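Local coordinates for citrinin polyketide synthase (Monascus purpureus, PDB 5MPT), which builds the polyketide precursor of the mycotoxin citrinin and, through the C-methyltransferase domain described here, adds methyl groups to the growing chain, at residues N266-P271 with A290-E295; W334-E337 with H342-Q345; H349-L354 with G360-T365. All coordinates share one frame; numbering follows the deposited sequence.

Interaction 1. Residues N266-P271 with A290-E295; sequences NIESPP and ATRNLE. With SAH (S-adenosyl-L-homocysteine), chain B.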
loop_
_atom_site.group_PDB
_atom_site.type_symbol
_atom_site.label_atom_id
_atom_site.label_comp_id
_atom_site.label_asym_id
_atom_site.label_seq_id
_atom_site.Cartn_x
_atom_site.Cartn_y
_atom_site.Cartn_z
ATOM N N ASN A 266 4.762 15.753 -7.160
ATOM C CA ASN A 266 4.665 15.596 -5.714
ATOM C C ASN A 266 3.230 15.864 -5.288
ATOM O O ASN A 266 2.702 16.962 -5.528
ATOM C CB ASN A 266 5.628 16.561 -5.029
ATOM C CG ASN A 266 5.669 16.397 -3.526
ATOM O OD1 ASN A 266 4.778 15.837 -2.905
ATOM N ND2 ASN A 266 6.699 16.984 -2.924
ATOM N N ILE A 267 2.578 14.826 -4.759
ATOM C CA ILE A 267 1.206 14.897 -4.259
ATOM C C ILE A 267 1.003 16.061 -3.314
ATOM O O ILE A 267 -0.093 16.644 -3.281
ATOM C CB ILE A 267 0.837 13.573 -3.571
ATOM C CG1 ILE A 267 0.892 12.435 -4.587
ATOM C CG2 ILE A 267 -0.524 13.666 -2.856
ATOM C CD1 ILE A 267 0.943 11.029 -3.986
ATOM N N GLU A 268 2.039 16.424 -2.530
ATOM C CA GLU A 268 1.895 17.472 -1.521
ATOM C C GLU A 268 1.956 18.870 -2.114
ATOM O O GLU A 268 1.547 19.825 -1.443
ATOM C CB GLU A 268 2.988 17.355 -0.443
ATOM C CG GLU A 268 2.884 16.068 0.340
ATOM C CD GLU A 268 3.738 16.031 1.597
ATOM O OE1 GLU A 268 4.297 17.093 1.983
ATOM O OE2 GLU A 268 3.845 14.942 2.196
ATOM N N SER A 269 2.471 19.010 -3.347
ATOM C CA SER A 269 2.647 20.332 -3.954
ATOM C C SER A 269 1.345 20.888 -4.525
ATOM O O SER A 269 0.518 20.161 -5.045
ATOM C CB SER A 269 3.660 20.267 -5.086
ATOM O OG SER A 269 4.940 19.910 -4.609
ATOM N N PRO A 270 1.156 22.201 -4.479
ATOM C CA PRO A 270 0.079 22.795 -5.250
ATOM C C PRO A 270 0.263 22.489 -6.723
ATOM O O PRO A 270 1.399 22.431 -7.228
ATOM C CB PRO A 270 0.229 24.293 -4.954
ATOM C CG PRO A 270 1.640 24.435 -4.545
ATOM C CD PRO A 270 1.975 23.227 -3.811
ATOM N N PRO A 271 -0.824 22.269 -7.453
ATOM C CA PRO A 271 -0.695 22.004 -8.893
ATOM C C PRO A 271 -0.315 23.242 -9.670
ATOM O O PRO A 271 -0.908 24.298 -9.472
ATOM C CB PRO A 271 -2.107 21.565 -9.302
ATOM C CG PRO A 271 -2.909 21.496 -8.016
ATOM C CD PRO A 271 -2.220 22.349 -7.024
ATOM N N ALA A 290 1.139 8.182 2.418
ATOM C CA ALA A 290 2.534 8.436 2.785
ATOM C C ALA A 290 2.835 9.909 2.894
ATOM O O ALA A 290 3.970 10.266 3.254
ATOM C CB ALA A 290 3.475 7.812 1.747
ATOM N N THR A 291 1.857 10.755 2.651
ATOM C CA THR A 291 2.101 12.188 2.700
ATOM C C THR A 291 1.854 12.722 4.111
ATOM O O THR A 291 1.290 12.051 4.981
ATOM C CB THR A 291 1.228 12.927 1.679
ATOM O OG1 THR A 291 -0.163 12.823 2.014
ATOM C CG2 THR A 291 1.441 12.386 0.279
ATOM N N ARG A 292 2.248 13.986 4.314
ATOM C CA ARG A 292 2.199 14.580 5.639
ATOM C C ARG A 292 0.777 14.822 6.113
ATOM O O ARG A 292 0.484 14.672 7.302
ATOM C CB ARG A 292 2.977 15.889 5.616
ATOM C CG ARG A 292 4.484 15.706 5.422
ATOM C CD ARG A 292 5.251 17.039 5.301
ATOM N NE ARG A 292 6.698 16.789 5.360
ATOM C CZ ARG A 292 7.385 16.270 4.342
ATOM N NH1 ARG A 292 6.776 15.978 3.205
ATOM N NH2 ARG A 292 8.678 16.015 4.452
ATOM N N ASN A 293 -0.103 15.251 5.217
ATOM C CA ASN A 293 -1.384 15.822 5.622
ATOM C C ASN A 293 -2.404 15.435 4.568
ATOM O O ASN A 293 -2.273 15.817 3.405
ATOM C CB ASN A 293 -1.283 17.351 5.785
ATOM C CG ASN A 293 -2.619 17.997 6.180
ATOM O OD1 ASN A 293 -3.644 17.824 5.503
ATOM N ND2 ASN A 293 -2.603 18.762 7.271
ATOM N N LEU A 294 -3.375 14.604 4.960
ATOM C CA LEU A 294 -4.290 14.043 3.976
ATOM C C LEU A 294 -5.210 15.103 3.397
ATOM O O LEU A 294 -5.564 15.039 2.212
ATOM C CB LEU A 294 -5.097 12.911 4.605
ATOM C CG LEU A 294 -4.279 11.690 5.010
ATOM C CD1 LEU A 294 -5.210 10.588 5.482
ATOM C CD2 LEU A 294 -3.375 11.156 3.874
ATOM N N GLU A 295 -5.624 16.075 4.213
ATOM C CA GLU A 295 -6.432 17.189 3.698
ATOM C C GLU A 295 -5.705 17.944 2.594
ATOM O O GLU A 295 -6.272 18.227 1.523
ATOM C CB GLU A 295 -6.778 18.156 4.824
ATOM C CG GLU A 295 -7.862 17.674 5.765
ATOM C CD GLU A 295 -8.328 18.759 6.718
ATOM O OE1 GLU A 295 -8.129 19.955 6.402
ATOM O OE2 GLU A 295 -8.889 18.407 7.780
HETATM N N SAH B . 1.943 2.598 -6.429
HETATM C CA SAH B . 3.215 2.022 -5.901
HETATM C CB SAH B . 3.145 1.229 -4.601
HETATM C CG SAH B . 2.983 2.071 -3.348
HETATM S SD SAH B . 4.649 2.665 -2.896
HETATM C C SAH B . 3.792 1.084 -6.999
HETATM O O SAH B . 5.102 0.993 -6.920
HETATM O OXT SAH B . 3.121 0.480 -7.799
HETATM C "C5'" SAH B . 4.375 4.435 -2.620
HETATM C "C4'" SAH B . 4.828 5.205 -3.843
HETATM O "O4'" SAH B . 4.452 6.576 -3.590
HETATM C "C3'" SAH B . 6.341 5.202 -4.100
HETATM O "O3'" SAH B . 6.526 5.001 -5.498
HETATM C "C2'" SAH B . 6.784 6.604 -3.646
HETATM O "O2'" SAH B . 7.883 7.104 -4.403
HETATM C "C1'" SAH B . 5.526 7.414 -3.936
HETATM N N9 SAH B . 5.378 8.656 -3.186
HETATM C C8 SAH B . 5.669 8.890 -1.868
HETATM N N7 SAH B . 5.475 10.129 -1.487
HETATM C C5 SAH B . 5.029 10.761 -2.640
HETATM C C6 SAH B . 4.652 12.090 -2.912
HETATM N N6 SAH B . 4.699 13.081 -2.013
HETATM N N1 SAH B . 4.253 12.380 -4.165
HETATM C C2 SAH B . 4.233 11.408 -5.083
HETATM N N3 SAH B . 4.559 10.122 -4.949
HETATM C C4 SAH B . 4.958 9.861 -3.693
#
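A salt bridge with a second, backbone hydrogen bond ties Glu268, in the loop after strand 260-264, to Arg292 just before helix 294-304. The carboxylate of Glu268 serves two donors, one with each oxygen. Glu268 OE1 accepts from Arg292 NH1 at 3.0 Å, on the syn side of the carboxylate and somewhat out of its plane. Glu268 OE2 accepts from the backbone N of Arg292 at 2.8 Å, from above that plane. The two flat groups stand nearly perpendicular, 82° apart, and the carboxylate meets the guanidinium at its edge. Arg292 CG and CD also lie close to the carboxylate. Gripping both the main chain and the side chain of one residue probably limits the rotation of the carboxylate.

The fold is the Rossmann-like one of S-adenosylmethionine-dependent methyltransferases, and Asn266 and Ile267 form part of the adenine pocket. Asn266 OD1 accepts from N6 of S-adenosylhomocysteine at 2.9 Å. The backbone N of Ile267 donates to N1 of the ligand at 3.0 Å, nearly straight at 165°. Together the two bonds read the donor-acceptor edge of adenine. Ile267 CD1 packs 3.5 Å from C2 of the base. Asn266 OD1 also accepts from Glu268 N at 2.8 Å, closing an Asx turn within a type I beta turn that runs from Asn266 to Ser269. The same oxygen thus serves both the ligand amine and the backbone of Glu268.

Below the charged end of Glu268, its CG lies 3.8 Å from Thr291 CB. Ile267 CG2 touches Thr291 CG2 at 3.9 Å. The threonine hydroxyl takes no part in this packing; it is hydrogen-bonded to Ser297 and to Val288 O.

Interaction 2. Residues W334-E337 with H342-Q345; sequences WLFE and HALQ. With EDO (1,2-ethanediol), chain D.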
loop_
_atom_site.group_PDB
_atom_site.type_symbol
_atom_site.label_atom_id
_atom_site.label_comp_id
_atom_site.label_asym_id
_atom_site.label_seq_id
_atom_site.Cartn_x
_atom_site.Cartn_y
_atom_site.Cartn_z
ATOM N N TRP A 334 6.386 7.297 8.315
ATOM C CA TRP A 334 6.159 8.073 9.526
ATOM C C TRP A 334 6.095 9.576 9.247
ATOM O O TRP A 334 6.394 10.403 10.126
ATOM C CB TRP A 334 7.261 7.747 10.553
ATOM C CG TRP A 334 7.312 6.300 10.886
ATOM C CD1 TRP A 334 8.171 5.368 10.384
ATOM C CD2 TRP A 334 6.416 5.599 11.744
ATOM N NE1 TRP A 334 7.882 4.125 10.903
ATOM C CE2 TRP A 334 6.805 4.245 11.743
ATOM C CE3 TRP A 334 5.315 5.985 12.518
ATOM C CZ2 TRP A 334 6.139 3.294 12.465
ATOM C CZ3 TRP A 334 4.657 5.037 13.245
ATOM C CH2 TRP A 334 5.069 3.701 13.218
ATOM N N LEU A 335 5.719 9.967 8.037
ATOM C CA LEU A 335 5.698 11.388 7.712
ATOM C C LEU A 335 4.448 12.106 8.188
ATOM O O LEU A 335 4.461 13.343 8.265
ATOM C CB LEU A 335 5.853 11.605 6.218
ATOM C CG LEU A 335 7.190 11.260 5.572
ATOM C CD1 LEU A 335 7.161 11.604 4.086
ATOM C CD2 LEU A 335 8.312 12.010 6.265
ATOM N N PHE A 336 3.374 11.381 8.490
ATOM C CA PHE A 336 2.119 12.014 8.879
ATOM C C PHE A 336 2.336 13.020 10.003
ATOM O O PHE A 336 3.076 12.768 10.955
ATOM C CB PHE A 336 1.099 10.947 9.304
ATOM C CG PHE A 336 1.600 9.971 10.358
ATOM C CD1 PHE A 336 1.425 10.240 11.706
ATOM C CD2 PHE A 336 2.186 8.776 9.977
ATOM C CE1 PHE A 336 1.860 9.362 12.657
ATOM C CE2 PHE A 336 2.603 7.878 10.909
ATOM C CZ PHE A 336 2.448 8.174 12.264
ATOM N N GLU A 337 1.699 14.183 9.869
ATOM C CA GLU A 337 1.748 15.212 10.901
ATOM C C GLU A 337 0.422 15.953 10.950
ATOM O O GLU A 337 0.378 17.162 11.198
ATOM C CB GLU A 337 2.909 16.181 10.660
ATOM C CG GLU A 337 3.013 16.627 9.237
ATOM C CD GLU A 337 4.171 17.587 8.970
ATOM O OE1 GLU A 337 5.276 17.372 9.512
ATOM O OE2 GLU A 337 3.958 18.537 8.187
ATOM N N HIS A 342 -0.984 6.691 12.680
ATOM C CA HIS A 342 -0.452 5.719 11.747
ATOM C C HIS A 342 -0.746 6.263 10.366
ATOM O O HIS A 342 -1.713 6.999 10.187
ATOM C CB HIS A 342 -1.097 4.352 11.950
ATOM C CG HIS A 342 -0.397 3.233 11.245
ATOM N ND1 HIS A 342 -0.528 3.004 9.890
ATOM C CD2 HIS A 342 0.433 2.272 11.715
ATOM C CE1 HIS A 342 0.183 1.938 9.561
ATOM N NE2 HIS A 342 0.784 1.482 10.648
ATOM N N ALA A 343 0.120 5.949 9.406
ATOM C CA ALA A 343 -0.078 6.459 8.051
ATOM C C ALA A 343 -1.383 5.951 7.451
ATOM O O ALA A 343 -2.100 6.692 6.782
ATOM C CB ALA A 343 1.099 6.065 7.160
ATOM N N LEU A 344 -1.683 4.682 7.664
ATOM C CA LEU A 344 -2.858 4.050 7.088
ATOM C C LEU A 344 -4.112 4.427 7.872
ATOM O O LEU A 344 -4.072 4.594 9.096
ATOM C CB LEU A 344 -2.682 2.535 7.098
ATOM C CG LEU A 344 -1.449 1.967 6.394
ATOM C CD1 LEU A 344 -1.444 0.449 6.452
ATOM C CD2 LEU A 344 -1.337 2.452 4.958
ATOM N N GLN A 345 -5.230 4.523 7.167
ATOM C CA GLN A 345 -6.491 4.947 7.770
ATOM C C GLN A 345 -7.655 4.166 7.178
ATOM O O GLN A 345 -7.632 3.794 5.996
ATOM C CB GLN A 345 -6.724 6.455 7.585
ATOM C CG GLN A 345 -5.685 7.307 8.363
ATOM C CD GLN A 345 -5.749 7.122 9.870
ATOM O OE1 GLN A 345 -4.719 6.929 10.542
ATOM N NE2 GLN A 345 -6.943 7.213 10.421
HETATM C C1 EDO D . -4.644 2.268 10.702
HETATM O O1 EDO D . -5.392 3.382 11.196
HETATM C C2 EDO D . -5.557 1.491 9.766
HETATM O O2 EDO D . -6.851 1.415 10.376
#
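Phe336 lays one face of its ring over the carbonyl carbon of His342. His342 C sits 3.7 Å above the Phe336 ring plane, offset toward the rim. CD2 and CE2 of Phe336 both lie 3.5 Å from Ala343 N. Phe336 CD2 lies 4.1 Å from Ala343 CB, and Phe336 CZ 3.8 Å from His342 CA. The first torsion of Phe336 places CG between its backbone N and carbonyl carbon (chi1 52°), and this turns the ring across to the opposing backbone. Trp334 CZ3 lies at the edge of the same ring, in its plane.

The contact is apolar on the phenylalanine side and mostly backbone on the other. It buries His342 N, which has no partner in the model. The two segments belong to one long connection between helix 321-327 and helix 347-356 of the methyltransferase domain, and the overlap closes a short excursion of that connection onto itself. Arg87 of helix 86-98 also touches Phe336, while Trp334 rests on Arg87 and Phe88. The connection therefore meets the helical N-terminal part of the chain here. The side chain of Ala343 lies about 4 Å from that of the active-site residue His289, which is touched by Leu344 as well.

The His342 side chain leaves the backbone on the side away from residues 334-337; its imidazole is held at both nitrogens. His342 ND1 accepts from Leu344 N at 3.0 Å, with the donor close to the ring plane, only 9° out of it. His342 NE2 is hydrogen-bonded to Asp324 OD1. These two bonds fix the rotation of the imidazole, and Trp333 meets it with the ring planes at about 85°. A bound 1,2-ethanediol, probably from the crystallisation liquor, lies beside Leu344 and Gln345.

Interaction 3. Residues H349-L354 with G360-T365; sequences HWKKIL and GHVDWT
Val362 of strand 361-364 meets helix 347-356 with both of its methyl groups. Val362 CG1 lies 3.9 Å from Lys351 CB, and Val362 CG2 lies 4.0 Å from Leu354 CB. The backbone of Val362 also faces the lysine end through water. Water 1 accepts from Val362 N at 2.6 Å and, weakly, from Lys351 NZ. Water 2 accepts from Lys351 NZ at 2.9 Å and donates to Val362 O. Asp363 turns away from the helix and forms a salt bridge with Lys25. Trp364 points back again. The edge of its ring, at CZ3, meets Lys351 CD at 3.8 Å, in the ring plane. This is not a cation-pi arrangement.

Lys351 is extended as far as CE and bends only at its last torsion (chi4 88°), which brings NZ round to the two waters. The axes of helix residues 349-354 and strand 361-364 run nearly antiparallel, at 164° and 9.0 Å apart. Strand 361-364 is the outermost strand of the seven-stranded sheet on this side, and the helix packs alongside it. The lysine methylenes thus act as an apolar cover for Val362 and Trp364, while its ammonium group is solvated and reaches the strand backbone through water.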
loop_
_atom_site.group_PDB
_atom_site.type_symbol
_atom_site.label_atom_id
_atom_site.label_comp_id
_atom_site.label_asym_id
_atom_site.label_seq_id
_atom_site.Cartn_x
_atom_site.Cartn_y
_atom_site.Cartn_z
ATOM N N HIS A 349 -12.387 7.298 7.678
ATOM C CA HIS A 349 -11.561 8.482 7.853
ATOM C C HIS A 349 -11.265 9.135 6.518
ATOM O O HIS A 349 -11.304 10.366 6.391
ATOM C CB HIS A 349 -10.248 8.111 8.545
ATOM C CG HIS A 349 -9.310 9.264 8.704
ATOM N ND1 HIS A 349 -9.488 10.239 9.662
ATOM C CD2 HIS A 349 -8.191 9.605 8.021
ATOM C CE1 HIS A 349 -8.514 11.127 9.565
ATOM N NE2 HIS A 349 -7.709 10.759 8.586
ATOM N N TRP A 350 -10.909 8.329 5.523
ATOM C CA TRP A 350 -10.705 8.869 4.191
ATOM C C TRP A 350 -11.926 9.651 3.726
ATOM O O TRP A 350 -11.791 10.730 3.160
ATOM C CB TRP A 350 -10.385 7.742 3.219
ATOM C CG TRP A 350 -9.002 7.225 3.319
ATOM C CD1 TRP A 350 -8.593 6.077 3.913
ATOM C CD2 TRP A 350 -7.832 7.840 2.779
ATOM N NE1 TRP A 350 -7.236 5.936 3.778
ATOM C CE2 TRP A 350 -6.746 7.021 3.096
ATOM C CE3 TRP A 350 -7.601 9.027 2.072
ATOM C CZ2 TRP A 350 -5.436 7.340 2.723
ATOM C CZ3 TRP A 350 -6.308 9.329 1.706
ATOM C CH2 TRP A 350 -5.252 8.511 2.022
ATOM N N LYS A 351 -13.131 9.123 3.954
ATOM C CA LYS A 351 -14.329 9.857 3.548
ATOM C C LYS A 351 -14.408 11.203 4.259
ATOM O O LYS A 351 -14.754 12.221 3.646
ATOM C CB LYS A 351 -15.574 9.014 3.828
ATOM C CG LYS A 351 -16.889 9.678 3.492
ATOM C CD LYS A 351 -18.038 8.737 3.803
ATOM C CE LYS A 351 -19.425 9.344 3.511
ATOM N NZ LYS A 351 -19.872 9.117 2.117
ATOM N N LYS A 352 -14.085 11.226 5.552
ATOM C CA LYS A 352 -14.111 12.482 6.297
ATOM C C LYS A 352 -13.204 13.514 5.651
ATOM O O LYS A 352 -13.623 14.646 5.384
ATOM C CB LYS A 352 -13.704 12.244 7.750
ATOM C CG LYS A 352 -13.958 13.443 8.657
ATOM C CD LYS A 352 -13.371 13.252 10.053
ATOM C CE LYS A 352 -11.844 13.360 10.051
ATOM N NZ LYS A 352 -11.246 13.193 11.407
ATOM N N ILE A 353 -11.952 13.140 5.387
ATOM C CA ILE A 353 -11.021 14.059 4.745
ATOM C C ILE A 353 -11.573 14.504 3.402
ATOM O O ILE A 353 -11.644 15.701 3.103
ATOM C CB ILE A 353 -9.645 13.399 4.567
ATOM C CG1 ILE A 353 -9.063 12.964 5.926
ATOM C CG2 ILE A 353 -8.704 14.323 3.808
ATOM C CD1 ILE A 353 -8.693 14.076 6.829
ATOM N N LEU A 354 -11.936 13.532 2.562
ATOM C CA LEU A 354 -12.337 13.802 1.187
ATOM C C LEU A 354 -13.530 14.740 1.137
ATOM O O LEU A 354 -13.545 15.699 0.360
ATOM C CB LEU A 354 -12.648 12.486 0.489
ATOM C CG LEU A 354 -11.428 11.627 0.218
ATOM C CD1 LEU A 354 -11.841 10.187 -0.035
ATOM C CD2 LEU A 354 -10.676 12.173 -0.976
ATOM N N GLY A 360 -17.562 15.318 -3.736
ATOM C CA GLY A 360 -19.008 15.322 -3.597
ATOM C C GLY A 360 -19.633 13.967 -3.350
ATOM O O GLY A 360 -20.786 13.872 -2.917
ATOM N N HIS A 361 -18.883 12.907 -3.619
ATOM C CA HIS A 361 -19.399 11.552 -3.464
ATOM C C HIS A 361 -18.233 10.639 -3.157
ATOM O O HIS A 361 -17.236 10.664 -3.882
ATOM C CB HIS A 361 -20.099 11.054 -4.720
ATOM C CG HIS A 361 -20.623 9.650 -4.608
ATOM N ND1 HIS A 361 -21.820 9.351 -3.996
ATOM C CD2 HIS A 361 -20.116 8.467 -5.037
ATOM C CE1 HIS A 361 -22.039 8.050 -4.069
ATOM N NE2 HIS A 361 -21.022 7.491 -4.701
ATOM N N VAL A 362 -18.361 9.836 -2.104
ATOM C CA VAL A 362 -17.330 8.882 -1.712
ATOM C C VAL A 362 -17.962 7.510 -1.556
ATOM O O VAL A 362 -19.009 7.371 -0.914
ATOM C CB VAL A 362 -16.632 9.279 -0.401
ATOM C CG1 VAL A 362 -15.559 8.251 -0.046
ATOM C CG2 VAL A 362 -16.076 10.725 -0.506
ATOM N N ASP A 363 -17.309 6.500 -2.119
ATOM C CA ASP A 363 -17.741 5.112 -1.980
ATOM C C ASP A 363 -16.494 4.235 -1.883
ATOM O O ASP A 363 -15.372 4.677 -2.167
ATOM C CB ASP A 363 -18.643 4.715 -3.157
ATOM C CG ASP A 363 -19.538 3.490 -2.858
ATOM O OD1 ASP A 363 -19.438 2.888 -1.769
ATOM O OD2 ASP A 363 -20.375 3.148 -3.731
ATOM N N TRP A 364 -16.670 2.981 -1.459
ATOM C CA TRP A 364 -15.521 2.078 -1.449
ATOM C C TRP A 364 -15.974 0.634 -1.541
ATOM O O TRP A 364 -17.139 0.315 -1.314
ATOM C CB TRP A 364 -14.639 2.247 -0.212
ATOM C CG TRP A 364 -15.368 2.162 1.090
ATOM C CD1 TRP A 364 -15.660 1.035 1.810
ATOM C CD2 TRP A 364 -15.878 3.261 1.839
ATOM N NE1 TRP A 364 -16.340 1.371 2.953
ATOM C CE2 TRP A 364 -16.478 2.737 2.997
ATOM C CE3 TRP A 364 -15.901 4.650 1.633
ATOM C CZ2 TRP A 364 -17.085 3.550 3.950
ATOM C CZ3 TRP A 364 -16.505 5.445 2.574
ATOM C CH2 TRP A 364 -17.086 4.893 3.720
ATOM N N THR A 365 -15.028 -0.223 -1.925
ATOM C CA THR A 365 -15.275 -1.652 -2.019
ATOM C C THR A 365 -15.482 -2.239 -0.640
ATOM O O THR A 365 -14.873 -1.795 0.347
ATOM C CB THR A 365 -14.103 -2.356 -2.698
ATOM O OG1 THR A 365 -12.892 -1.999 -2.023
ATOM C CG2 THR A 365 -13.993 -1.918 -4.150
HETATM O O HOH W 1 -20.347 10.280 -0.413
HETATM O O HOH W 2 -20.119 6.263 1.867
#

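How the interactions relate
The three contacts follow one another along the chain and touch one another at their margins. Interactions 1 and 2 have centres about 12 Å apart and meet directly: Arg292 O lies 2.9 Å from Glu337 N, a probable hydrogen bond, and Arg292 CG packs against Leu335 O. Interaction 3 lies about 17 Å from each of the others, centre to centre. Leu294 CD2 touches Trp350 CH2 at 3.7 Å, which joins helix 294-304 to helix 347-356. Interaction 1 touches the adenine of S-adenosylhomocysteine. The Ala343 side chain of interaction 2 is about 4 Å from that of active-site His289 and about 10 Å from the ligand. In interaction 3, the Leu354 side chain is about 8 Å from that of active-site Glu315.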